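Side-chain contacts in erythrocyte binding antigen 140 (Plasmodium falciparum, PDB 4GF2), which probably binds a receptor on the host erythrocyte surface, the crystallised part being the region with two Duffy binding domains from a longer membrane protein: residues 96-99 / 100-104; 529-532 / 533-537; 193-196 / 197-200. The protein carries 3 engineered substitutions. One frame throughout, in Å; residues are numbered along the deposited sequence.

In the fold
All three contacts are local, made between side chains one helical turn or so apart, and they sample an elongated chain at distant points. Contacts 1 and 3 both fall in the first Duffy binding domain, on helices 83-101 and 175-202, with centres 38 Å apart. Contact 2 lies on helix 518-548, far along the chain; its centre is 89 Å from that of contact 1 and 61 Å from that of contact 3, on the other side of the chain's centre from both. None touches another. Contacts 1 and 2 each have a serine close to a bound glycerol, probably left from crystallisation.

Contact 1. Residues 96-99 / 100-104; sequences DFRN and SFIGD
A chi1 of 61° holds OG of Ser100 between its own backbone N and carbonyl carbon, and from there it turns back to Asp96 O at 2.6 Å. The same carbonyl accepts Ser100 N at 2.9 Å, the two donors arriving from opposite faces of its plane. Ile102 uses a similar first torsion (66°), with CG1 lying 3.3 Å from Arg98 O; CD1 then reaches the guanidinium of the extended Arg98 and sits over the centre of one face, 3.7 Å from CZ. Further on the chain leaves helix 83-101. Gly103 takes a positive phi, and Asp104 N returns to Asn99 O at 2.7 Å, the six-to-one bond of a Schellman-like turn, without its usual five-to-two partner. The side chains of Asn99 and Asp104 run alongside each other, joined by a water that donates to Asn99 OD1 and to Asp104 OD2, 2.9 Å from each. Outside, Asp96 forms a salt bridge with Arg39, and Asp104 OD2 also accepts from Gln175 N. A helix end is thus tied by its own polar groups: one carbonyl gripped twice, another held by a backbone N-H beyond the glycine, and a carboxylate oxygen whose negative charge is probably eased by two donors.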
ATOM      1  N   ASP A  96     -22.671  28.636  17.823  1.00 39.42           N
ATOM      2  CA  ASP A  96     -23.502  28.096  16.750  1.00 41.14           C
ATOM      3  C   ASP A  96     -24.973  28.446  16.957  1.00 42.14           C
ATOM      4  O   ASP A  96     -25.701  28.663  15.988  1.00 47.78           O
ATOM      5  CB  ASP A  96     -23.326  26.583  16.625  1.00 41.40           C
ATOM      6  CG  ASP A  96     -22.078  26.206  15.850  1.00 42.73           C
ATOM      7  OD1 ASP A  96     -21.696  26.966  14.939  1.00 43.91           O
ATOM      8  OD2 ASP A  96     -21.480  25.151  16.148  1.00 42.21           O
ATOM      9  N   PHE A  97     -25.410  28.505  18.211  1.00 36.97           N
ATOM     10  CA  PHE A  97     -26.753  29.001  18.506  1.00 38.00           C
ATOM     11  C   PHE A  97     -26.899  30.409  17.942  1.00 40.39           C
ATOM     12  O   PHE A  97     -27.912  30.740  17.323  1.00 42.25           O
ATOM     13  CB  PHE A  97     -27.037  29.016  20.011  1.00 38.18           C
ATOM     14  CG  PHE A  97     -27.470  27.686  20.569  1.00 38.80           C
ATOM     15  CD1 PHE A  97     -28.603  27.055  20.089  1.00 40.45           C
ATOM     16  CD2 PHE A  97     -26.753  27.079  21.593  1.00 37.86           C
ATOM     17  CE1 PHE A  97     -29.005  25.831  20.607  1.00 40.02           C
ATOM     18  CE2 PHE A  97     -27.151  25.864  22.114  1.00 37.60           C
ATOM     19  CZ  PHE A  97     -28.279  25.237  21.619  1.00 38.49           C
ATOM     20  N   ARG A  98     -25.874  31.231  18.151  1.00 41.43           N
ATOM     21  CA  ARG A  98     -25.882  32.605  17.662  1.00 44.02           C
ATOM     22  C   ARG A  98     -25.873  32.652  16.142  1.00 44.37           C
ATOM     23  O   ARG A  98     -26.709  33.311  15.522  1.00 46.31           O
ATOM     24  CB  ARG A  98     -24.661  33.359  18.186  1.00 45.32           C
ATOM     25  CG  ARG A  98     -24.503  34.759  17.606  1.00 48.25           C
ATOM     26  CD  ARG A  98     -23.232  35.418  18.106  1.00 49.09           C
ATOM     27  NE  ARG A  98     -23.043  36.749  17.535  1.00 52.29           N
ATOM     28  CZ  ARG A  98     -22.334  37.016  16.441  1.00 55.03           C
ATOM     29  NH1 ARG A  98     -21.719  36.051  15.769  1.00 57.19           N
ATOM     30  NH2 ARG A  98     -22.234  38.266  16.015  1.00 55.77           N
ATOM     31  N   ASN A  99     -24.917  31.949  15.546  1.00 41.79           N
ATOM     32  CA  ASN A  99     -24.678  32.059  14.114  1.00 40.27           C
ATOM     33  C   ASN A  99     -25.741  31.384  13.250  1.00 40.65           C
ATOM     34  O   ASN A  99     -26.019  31.836  12.145  1.00 40.27           O
ATOM     35  CB  ASN A  99     -23.282  31.540  13.778  1.00 40.07           C
ATOM     36  CG  ASN A  99     -22.193  32.495  14.224  1.00 41.18           C
ATOM     37  OD1 ASN A  99     -22.445  33.682  14.414  1.00 40.55           O
ATOM     38  ND2 ASN A  99     -20.980  31.987  14.386  1.00 43.00           N
ATOM     39  N   SER A 100     -26.339  30.311  13.749  1.00 40.39           N
ATOM     40  CA  SER A 100     -27.437  29.671  13.034  1.00 45.08           C
ATOM     41  C   SER A 100     -28.720  30.474  13.212  1.00 47.33           C
ATOM     42  O   SER A 100     -29.690  30.295  12.472  1.00 51.29           O
ATOM     43  CB  SER A 100     -27.642  28.239  13.527  1.00 46.00           C
ATOM     44  OG  SER A 100     -27.980  28.213  14.902  1.00 45.51           O
ATOM     45  N   PHE A 101     -28.720  31.361  14.202  1.00 44.92           N
ATOM     46  CA  PHE A 101     -29.869  32.213  14.457  1.00 44.29           C
ATOM     47  C   PHE A 101     -29.820  33.479  13.602  1.00 46.48           C
ATOM     48  O   PHE A 101     -30.862  33.987  13.186  1.00 49.94           O
ATOM     49  CB  PHE A 101     -29.942  32.579  15.941  1.00 41.49           C
ATOM     50  CG  PHE A 101     -31.108  33.459  16.291  1.00 43.56           C
ATOM     51  CD1 PHE A 101     -32.406  32.993  16.166  1.00 46.21           C
ATOM     52  CD2 PHE A 101     -30.906  34.751  16.747  1.00 46.19           C
ATOM     53  CE1 PHE A 101     -33.483  33.800  16.484  1.00 50.01           C
ATOM     54  CE2 PHE A 101     -31.977  35.562  17.071  1.00 49.89           C
ATOM     55  CZ  PHE A 101     -33.267  35.087  16.939  1.00 51.93           C
ATOM     56  N   ILE A 102     -28.615  33.982  13.331  1.00 45.94           N
ATOM     57  CA  ILE A 102     -28.467  35.239  12.598  1.00 49.55           C
ATOM     58  C   ILE A 102     -28.046  35.040  11.142  1.00 53.54           C
ATOM     59  O   ILE A 102     -27.532  35.962  10.507  1.00 58.40           O
ATOM     60  CB  ILE A 102     -27.473  36.198  13.290  1.00 48.74           C
ATOM     61  CG1 ILE A 102     -26.053  35.623  13.267  1.00 47.40           C
ATOM     62  CG2 ILE A 102     -27.922  36.480  14.716  1.00 46.82           C
ATOM     63  CD1 ILE A 102     -25.012  36.542  13.880  1.00 46.79           C
ATOM     64  N   GLY A 103     -28.273  33.840  10.617  1.00 51.94           N
ATOM     65  CA  GLY A 103     -28.062  33.572   9.204  1.00 53.45           C
ATOM     66  C   GLY A 103     -26.610  33.449   8.777  1.00 52.91           C
ATOM     67  O   GLY A 103     -26.254  33.827   7.665  1.00 54.08           O
ATOM     68  N   ASP A 104     -25.767  32.915   9.654  1.00 53.10           N
ATOM     69  CA  ASP A 104     -24.376  32.641   9.302  1.00 57.69           C
ATOM     70  C   ASP A 104     -24.044  31.187   9.627  1.00 58.75           C
ATOM     71  O   ASP A 104     -23.298  30.900  10.562  1.00 58.92           O
ATOM     72  CB  ASP A 104     -23.432  33.588  10.044  1.00 59.03           C
ATOM     73  CG  ASP A 104     -21.970  33.324   9.723  1.00 62.92           C
ATOM     74  OD1 ASP A 104     -21.686  32.805   8.625  1.00 63.11           O
ATOM     75  OD2 ASP A 104     -21.105  33.628  10.573  1.00 66.31           O
TER
HETATM   76  O   HOH W   1     -21.370  35.691  12.592  1.00 53.82           O

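Contact 2. Residues 529-532 / 533-537; sequences IDLK and KSEYE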
ATOM      1  N   ILE A 529      26.956 -37.016 -17.874  1.00 66.64           N
ATOM      2  CA  ILE A 529      26.444 -36.943 -19.237  1.00 65.55           C
ATOM      3  C   ILE A 529      25.194 -37.797 -19.426  1.00 66.98           C
ATOM      4  O   ILE A 529      24.302 -37.439 -20.196  1.00 67.97           O
ATOM      5  CB  ILE A 529      27.518 -37.370 -20.260  1.00 66.64           C
ATOM      6  CG1 ILE A 529      27.129 -36.905 -21.666  1.00 66.48           C
ATOM      7  CG2 ILE A 529      27.732 -38.881 -20.222  1.00 68.58           C
ATOM      8  CD1 ILE A 529      27.055 -35.397 -21.813  1.00 64.60           C
ATOM      9  N   ASP A 530      25.124 -38.923 -18.724  1.00 69.64           N
ATOM     10  CA  ASP A 530      23.949 -39.782 -18.800  1.00 73.13           C
ATOM     11  C   ASP A 530      22.762 -39.095 -18.133  1.00 70.91           C
ATOM     12  O   ASP A 530      21.633 -39.175 -18.617  1.00 72.80           O
ATOM     13  CB  ASP A 530      24.218 -41.140 -18.147  1.00 81.15           C
ATOM     14  CG  ASP A 530      25.207 -41.983 -18.937  1.00 89.06           C
ATOM     15  OD1 ASP A 530      25.442 -41.676 -20.126  1.00 90.22           O
ATOM     16  OD2 ASP A 530      25.745 -42.959 -18.372  1.00 94.40           O
ATOM     17  N   LEU A 531      23.024 -38.410 -17.025  1.00 68.46           N
ATOM     18  CA  LEU A 531      21.977 -37.690 -16.318  1.00 65.44           C
ATOM     19  C   LEU A 531      21.415 -36.582 -17.199  1.00 65.43           C
ATOM     20  O   LEU A 531      20.202 -36.385 -17.267  1.00 66.11           O
ATOM     21  CB  LEU A 531      22.514 -37.101 -15.012  1.00 64.15           C
ATOM     22  CG  LEU A 531      21.543 -36.194 -14.250  1.00 63.04           C
ATOM     23  CD1 LEU A 531      20.290 -36.954 -13.840  1.00 61.90           C
ATOM     24  CD2 LEU A 531      22.221 -35.577 -13.034  1.00 66.01           C
ATOM     25  N   LYS A 532      22.301 -35.862 -17.879  1.00 65.79           N
ATOM     26  CA  LYS A 532      21.881 -34.759 -18.731  1.00 64.36           C
ATOM     27  C   LYS A 532      21.148 -35.296 -19.953  1.00 62.83           C
ATOM     28  O   LYS A 532      20.245 -34.648 -20.482  1.00 60.64           O
ATOM     29  CB  LYS A 532      23.083 -33.912 -19.163  1.00 67.42           C
ATOM     30  CG  LYS A 532      23.932 -33.376 -18.010  1.00 68.89           C
ATOM     31  CD  LYS A 532      23.134 -32.523 -17.029  1.00 66.97           C
ATOM     32  CE  LYS A 532      22.742 -31.180 -17.623  1.00 64.29           C
ATOM     33  NZ  LYS A 532      22.005 -30.338 -16.637  1.00 61.20           N
ATOM     34  N   LYS A 533      21.538 -36.488 -20.394  1.00 64.87           N
ATOM     35  CA  LYS A 533      20.904 -37.120 -21.543  1.00 67.86           C
ATOM     36  C   LYS A 533      19.433 -37.407 -21.265  1.00 64.51           C
ATOM     37  O   LYS A 533      18.579 -37.174 -22.118  1.00 65.46           O
ATOM     38  CB  LYS A 533      21.624 -38.419 -21.907  1.00 75.16           C
ATOM     39  CG  LYS A 533      21.004 -39.151 -23.085  1.00 81.52           C
ATOM     40  CD  LYS A 533      21.736 -40.450 -23.388  1.00 88.43           C
ATOM     41  CE  LYS A 533      21.031 -41.248 -24.476  1.00 93.90           C
ATOM     42  NZ  LYS A 533      20.970 -40.521 -25.775  1.00 96.89           N
ATOM     43  N   SER A 534      19.134 -37.914 -20.074  1.00 61.49           N
ATOM     44  CA  SER A 534      17.748 -38.181 -19.707  1.00 60.85           C
ATOM     45  C   SER A 534      16.952 -36.881 -19.599  1.00 55.95           C
ATOM     46  O   SER A 534      15.803 -36.816 -20.038  1.00 54.12           O
ATOM     47  CB  SER A 534      17.662 -38.987 -18.406  1.00 65.78           C
ATOM     48  OG  SER A 534      18.357 -38.364 -17.343  1.00 67.94           O
ATOM     49  N   GLU A 535      17.570 -35.846 -19.037  1.00 54.53           N
ATOM     50  CA  GLU A 535      16.917 -34.549 -18.908  1.00 53.85           C
ATOM     51  C   GLU A 535      16.577 -34.019 -20.293  1.00 57.34           C
ATOM     52  O   GLU A 535      15.474 -33.526 -20.536  1.00 59.24           O
ATOM     53  CB  GLU A 535      17.829 -33.557 -18.193  1.00 52.61           C
ATOM     54  CG  GLU A 535      18.128 -33.911 -16.751  1.00 52.65           C
ATOM     55  CD  GLU A 535      19.167 -32.992 -16.139  1.00 54.28           C
ATOM     56  OE1 GLU A 535      19.670 -32.104 -16.858  1.00 54.35           O
ATOM     57  OE2 GLU A 535      19.481 -33.154 -14.941  1.00 55.47           O
ATOM     58  N   TYR A 536      17.545 -34.132 -21.195  1.00 58.10           N
ATOM     59  CA  TYR A 536      17.378 -33.708 -22.576  1.00 58.71           C
ATOM     60  C   TYR A 536      16.214 -34.436 -23.233  1.00 60.56           C
ATOM     61  O   TYR A 536      15.360 -33.816 -23.863  1.00 61.21           O
ATOM     62  CB  TYR A 536      18.667 -33.976 -23.353  1.00 60.85           C
ATOM     63  CG  TYR A 536      18.549 -33.775 -24.845  1.00 65.02           C
ATOM     64  CD1 TYR A 536      18.748 -32.525 -25.416  1.00 66.88           C
ATOM     65  CD2 TYR A 536      18.246 -34.836 -25.685  1.00 67.50           C
ATOM     66  CE1 TYR A 536      18.647 -32.338 -26.783  1.00 70.23           C
ATOM     67  CE2 TYR A 536      18.141 -34.658 -27.051  1.00 70.75           C
ATOM     68  CZ  TYR A 536      18.344 -33.408 -27.594  1.00 72.27           C
ATOM     69  OH  TYR A 536      18.238 -33.228 -28.954  1.00 75.39           O
ATOM     70  N   GLU A 537      16.181 -35.756 -23.074  1.00 61.73           N
ATOM     71  CA  GLU A 537      15.153 -36.583 -23.693  1.00 64.40           C
ATOM     72  C   GLU A 537      13.761 -36.210 -23.204  1.00 62.57           C
ATOM     73  O   GLU A 537      12.820 -36.128 -23.994  1.00 62.04           O
ATOM     74  CB  GLU A 537      15.422 -38.060 -23.411  1.00 68.24           C
ATOM     75  CG  GLU A 537      16.602 -38.624 -24.182  1.00 74.56           C
ATOM     76  CD  GLU A 537      16.903 -40.062 -23.812  1.00 81.46           C
ATOM     77  OE1 GLU A 537      16.422 -40.517 -22.754  1.00 84.12           O
ATOM     78  OE2 GLU A 537      17.617 -40.739 -24.583  1.00 84.77           O
TER
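Lys532 and Glu535, three residues apart on helix 518-548, are joined through a lysine chain that can be followed atom by atom. CB stays beside the helix backbone. From CG the chain does not run straight out: bends at chi2 (-58°) and chi3 (-71°) curl it along the helix toward Glu535. CD passes 3.5 Å from Glu535 OE1 and CE 3.3 Å from the same oxygen, so the aliphatic part approaches the carboxylate before the charge does. At the tip, NZ closes a salt bridge with Glu535 OE1 at 2.9 Å, OE1 offering its syn lone pair, on the side of the other carboxylate oxygen. That other oxygen, OE2, faces the branch of Leu531, 3.7 Å from its CG. Leu531 O accepts from both Glu535 N and Ser534 OG (2.7 Å), the two lying on the same face of its plane; the serine OG also bonds to a glycerol. The next residue along, Lys533, reaches a turn ahead, its NZ 3.6 Å from Glu537 OE2 in a looser salt bridge. Helix 478-508 and a loop flank the buried pair: Trp486 NE1 of the helix donates to Glu535 OE1, and both side chains touch Trp326 of the loop. A buried lysine is therefore matched by a buried glutamate whose OE1 receives both an ammonium and an indole N-H, an arrangement that would probably favour the ionised form of each and probably limits the swing of the carboxylate.

Contact 3. Residues 193-196 / 197-200; sequences RLFL and NIKD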
ATOM      1  N   ARG A 193      -2.790  11.247  19.703  1.00 48.90           N
ATOM      2  CA  ARG A 193      -3.243   9.941  20.164  1.00 49.03           C
ATOM      3  C   ARG A 193      -2.860   8.845  19.175  1.00 48.82           C
ATOM      4  O   ARG A 193      -2.294   7.824  19.560  1.00 49.92           O
ATOM      5  CB  ARG A 193      -4.756   9.946  20.378  1.00 48.72           C
ATOM      6  CG  ARG A 193      -5.283   8.710  21.078  1.00 51.73           C
ATOM      7  CD  ARG A 193      -6.803   8.690  21.085  1.00 53.38           C
ATOM      8  NE  ARG A 193      -7.360   8.436  19.757  1.00 54.98           N
ATOM      9  CZ  ARG A 193      -7.458   7.233  19.200  1.00 58.29           C
ATOM     10  NH1 ARG A 193      -7.031   6.157  19.847  1.00 59.58           N
ATOM     11  NH2 ARG A 193      -7.978   7.101  17.990  1.00 58.57           N
ATOM     12  N   LEU A 194      -3.159   9.057  17.899  1.00 47.79           N
ATOM     13  CA  LEU A 194      -2.863   8.050  16.890  1.00 47.87           C
ATOM     14  C   LEU A 194      -1.359   7.806  16.778  1.00 51.63           C
ATOM     15  O   LEU A 194      -0.928   6.688  16.502  1.00 55.41           O
ATOM     16  CB  LEU A 194      -3.439   8.453  15.534  1.00 44.28           C
ATOM     17  CG  LEU A 194      -4.962   8.366  15.401  1.00 42.24           C
ATOM     18  CD1 LEU A 194      -5.406   8.947  14.069  1.00 40.76           C
ATOM     19  CD2 LEU A 194      -5.449   6.931  15.541  1.00 43.36           C
ATOM     20  N   PHE A 195      -0.558   8.842  17.005  1.00 51.15           N
ATOM     21  CA  PHE A 195       0.885   8.694  16.883  1.00 51.05           C
ATOM     22  C   PHE A 195       1.487   8.004  18.105  1.00 52.63           C
ATOM     23  O   PHE A 195       2.471   7.270  17.987  1.00 56.88           O
ATOM     24  CB  PHE A 195       1.565  10.042  16.652  1.00 52.58           C
ATOM     25  CG  PHE A 195       2.917   9.922  16.017  1.00 56.65           C
ATOM     26  CD1 PHE A 195       3.038   9.743  14.648  1.00 57.56           C
ATOM     27  CD2 PHE A 195       4.066   9.970  16.786  1.00 60.15           C
ATOM     28  CE1 PHE A 195       4.283   9.623  14.055  1.00 59.51           C
ATOM     29  CE2 PHE A 195       5.316   9.851  16.199  1.00 62.18           C
ATOM     30  CZ  PHE A 195       5.423   9.677  14.833  1.00 61.55           C
ATOM     31  N   LEU A 196       0.899   8.233  19.275  1.00 51.03           N
ATOM     32  CA  LEU A 196       1.359   7.561  20.485  1.00 52.72           C
ATOM     33  C   LEU A 196       1.135   6.063  20.356  1.00 51.34           C
ATOM     34  O   LEU A 196       1.966   5.265  20.786  1.00 52.07           O
ATOM     35  CB  LEU A 196       0.643   8.100  21.727  1.00 56.90           C
ATOM     36  CG  LEU A 196       1.035   9.512  22.173  1.00 61.07           C
ATOM     37  CD1 LEU A 196       0.278   9.902  23.430  1.00 63.17           C
ATOM     38  CD2 LEU A 196       2.537   9.625  22.405  1.00 64.99           C
ATOM     39  N   ASN A 197       0.011   5.676  19.762  1.00 51.25           N
ATOM     40  CA  ASN A 197      -0.225   4.270  19.465  1.00 54.78           C
ATOM     41  C   ASN A 197       0.890   3.716  18.583  1.00 54.92           C
ATOM     42  O   ASN A 197       1.365   2.602  18.795  1.00 56.26           O
ATOM     43  CB  ASN A 197      -1.580   4.078  18.786  1.00 58.56           C
ATOM     44  CG  ASN A 197      -2.736   4.229  19.750  1.00 65.69           C
ATOM     45  OD1 ASN A 197      -2.612   3.929  20.937  1.00 71.78           O
ATOM     46  ND2 ASN A 197      -3.873   4.695  19.245  1.00 64.92           N
ATOM     47  N   ILE A 198       1.316   4.503  17.600  1.00 53.08           N
ATOM     48  CA  ILE A 198       2.403   4.089  16.718  1.00 51.13           C
ATOM     49  C   ILE A 198       3.681   3.831  17.511  1.00 52.13           C
ATOM     50  O   ILE A 198       4.356   2.832  17.288  1.00 50.91           O
ATOM     51  CB  ILE A 198       2.688   5.140  15.628  1.00 48.72           C
ATOM     52  CG1 ILE A 198       1.575   5.127  14.581  1.00 48.69           C
ATOM     53  CG2 ILE A 198       4.024   4.868  14.967  1.00 47.16           C
ATOM     54  CD1 ILE A 198       1.693   6.230  13.551  1.00 48.48           C
ATOM     55  N   LYS A 199       4.011   4.734  18.430  1.00 53.97           N
ATOM     56  CA  LYS A 199       5.198   4.566  19.265  1.00 57.72           C
ATOM     57  C   LYS A 199       5.083   3.302  20.101  1.00 58.98           C
ATOM     58  O   LYS A 199       5.995   2.476  20.133  1.00 61.38           O
ATOM     59  CB  LYS A 199       5.393   5.766  20.193  1.00 62.62           C
ATOM     60  CG  LYS A 199       5.699   7.073  19.484  1.00 65.94           C
ATOM     61  CD  LYS A 199       6.716   7.900  20.263  1.00 72.68           C
ATOM     62  CE  LYS A 199       6.757   9.341  19.772  1.00 76.01           C
ATOM     63  NZ  LYS A 199       7.944  10.084  20.281  1.00 80.53           N
ATOM     64  N   ASP A 200       3.951   3.165  20.778  1.00 58.61           N
ATOM     65  CA  ASP A 200       3.698   2.033  21.655  1.00 61.83           C
ATOM     66  C   ASP A 200       3.936   0.699  20.952  1.00 64.23           C
ATOM     67  O   ASP A 200       4.617  -0.179  21.487  1.00 68.62           O
ATOM     68  CB  ASP A 200       2.257   2.090  22.168  1.00 62.45           C
ATOM     69  CG  ASP A 200       1.947   0.986  23.155  1.00 67.10           C
ATOM     70  OD1 ASP A 200       2.718   0.822  24.124  1.00 69.46           O
ATOM     71  OD2 ASP A 200       0.941   0.274  22.954  1.00 69.23           O
TER
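Asp200 N donates to Leu196 O at 2.9 Å, and Lys199 N holds Phe195 O at 3.0 Å. Asn197 N completes a somewhat longer link of the same i to i+4 type with Arg193 O at 3.2 Å. Beyond these bonds the Arg193 chain bends at chi3, and its guanidinium passes the Asn197 amide with the two planes 73° apart; NH1 and ND2 are 3.5 Å from each other, and the arginine finds its salt-bridge partner in Glu190 instead. All this belongs to a two-turn piece of helix 175-202 in the first Duffy binding domain, a largely helical fold cross-linked by disulfides. The buried side of the helix lies against helix 213-242, where Leu194 and Ile198 both touch Tyr222, and Ile198 also meets Cys279 of helix 273-279, which is disulfide-bonded to Cys219. Packing along the helix centres on the Phe195 ring, which a chi1 of -158° swings toward the following residues. Ile198 CD1 approaches it obliquely, 3.9 Å from ring atom CD1, while the methylene CE of Lys199 comes up to the ring edge near its plane, 3.9 Å from CE2. Tyr222 meets the same ring edge-to-face.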